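Local coordinates for F-BAR domain only protein 1 (Danio rerio, PDB 5JP2), which binds an Eps15 peptide through its mu homology domain and probably acts at an early step of clathrin-mediated endocytosis, at residues 165-168 with 169-172. Sequence-based numbering, arbitrary orientation.
With ZN (zinc ion), chain E.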
# COMPACT_ATOMS: atom_id res chain seq x y z
N HIS B 165 10.68 -15.07 4.36
CA HIS B 165 11.88 -14.32 4.63
C HIS B 165 11.57 -12.85 4.44
O HIS B 165 11.23 -12.43 3.33
CB HIS B 165 13.00 -14.78 3.70
CG HIS B 165 14.22 -13.94 3.75
ND1 HIS B 165 14.83 -13.57 4.93
CD2 HIS B 165 14.94 -13.38 2.76
CE1 HIS B 165 15.87 -12.80 4.65
NE2 HIS B 165 15.96 -12.68 3.34
N CYS B 166 11.73 -12.06 5.49
CA CYS B 166 11.52 -10.62 5.43
C CYS B 166 12.90 -10.00 5.36
O CYS B 166 13.67 -10.08 6.32
CB CYS B 166 10.75 -10.14 6.65
SG CYS B 166 10.47 -8.41 6.72
N CYS B 167 13.19 -9.34 4.26
CA CYS B 167 14.60 -9.18 4.01
C CYS B 167 14.97 -7.72 3.99
O CYS B 167 14.21 -6.88 3.50
CB CYS B 167 14.96 -9.82 2.66
SG CYS B 167 16.72 -9.96 2.31
N PRO B 168 16.16 -7.39 4.49
CA PRO B 168 16.59 -5.98 4.47
C PRO B 168 16.84 -5.46 3.07
O PRO B 168 16.61 -4.28 2.81
CB PRO B 168 17.88 -6.01 5.30
CG PRO B 168 17.81 -7.29 6.09
CD PRO B 168 17.07 -8.26 5.24
N ALA B 169 17.27 -6.32 2.15
CA ALA B 169 17.47 -5.90 0.77
C ALA B 169 16.14 -5.64 0.08
O ALA B 169 16.09 -4.90 -0.91
CB ALA B 169 18.26 -6.96 0.02
N THR B 170 15.08 -6.30 0.52
CA THR B 170 13.78 -6.20 -0.12
C THR B 170 12.85 -5.25 0.61
O THR B 170 12.16 -4.46 -0.03
CB THR B 170 13.15 -7.58 -0.19
OG1 THR B 170 12.75 -8.00 1.12
CG2 THR B 170 14.14 -8.56 -0.72
N ALA B 171 12.77 -5.37 1.81
CA ALA B 171 11.69 -4.73 2.54
C ALA B 171 12.00 -3.28 2.89
O ALA B 171 13.16 -2.91 3.11
CB ALA B 171 11.41 -5.50 3.82
N PRO B 172 10.97 -2.46 2.94
CA PRO B 172 11.11 -1.11 3.49
C PRO B 172 11.41 -1.16 4.98
O PRO B 172 11.28 -2.20 5.62
CB PRO B 172 9.75 -0.47 3.22
CG PRO B 172 8.81 -1.60 3.27
CD PRO B 172 9.56 -2.77 2.67
ZN ZN E . 17.16 -11.84 2.31
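The carbonyl group of C167 meets T170 and A171 from two directions: T170 OG1 is tilted 33° from the carbonyl plane, while the backbone N of A171 lies almost straight ahead of the oxygen. The imidazole of H165 is the other flat group. The zinc ion lies in its ring plane, off the NE2 edge and over neither face, with NE2 at 1.8 Å and CD2 and CE1 nearly equidistant from the metal; ND1 is hydrogen-bonded to S223 OG, which should fix the turn of the ring.

The second protein ligand is C167 SG, 1.9 Å from the zinc. It stands anti to its backbone N (chi1 -170°), beside the carbonyl carbon, and also takes a weak N-H...S bond from A169 N, 3.7 Å away.

All this happens where strand 157-166, part of an antiparallel four-stranded sheet in the mu homology domain, ends and the chain turns into the loop leading to strand 179-184. P168 and A169 have the backbone angles of a type I beta turn, but its bond from T170 N to C167 O is weak. The A171 N to C167 O bond is shorter, 2.7 Å and fairly straight, so the bend continues into an alpha turn.

T170 folds its hydroxyl between its own backbone N and carbonyl carbon (chi1 71°), bringing OG1 to 3.0 Å from C167 O, the main taker of its single proton, for which P144 O competes weakly; CG2 packs 3.7 Å from C167 CB. A valine here would probably cost C167 O its hydroxyl donor, leaving the bend beside the zinc ligand less firmly held. On the inner side, the buried C166 reaches A171 CB with SG, at 4.2 Å, and also packs against L145, L176 and P216.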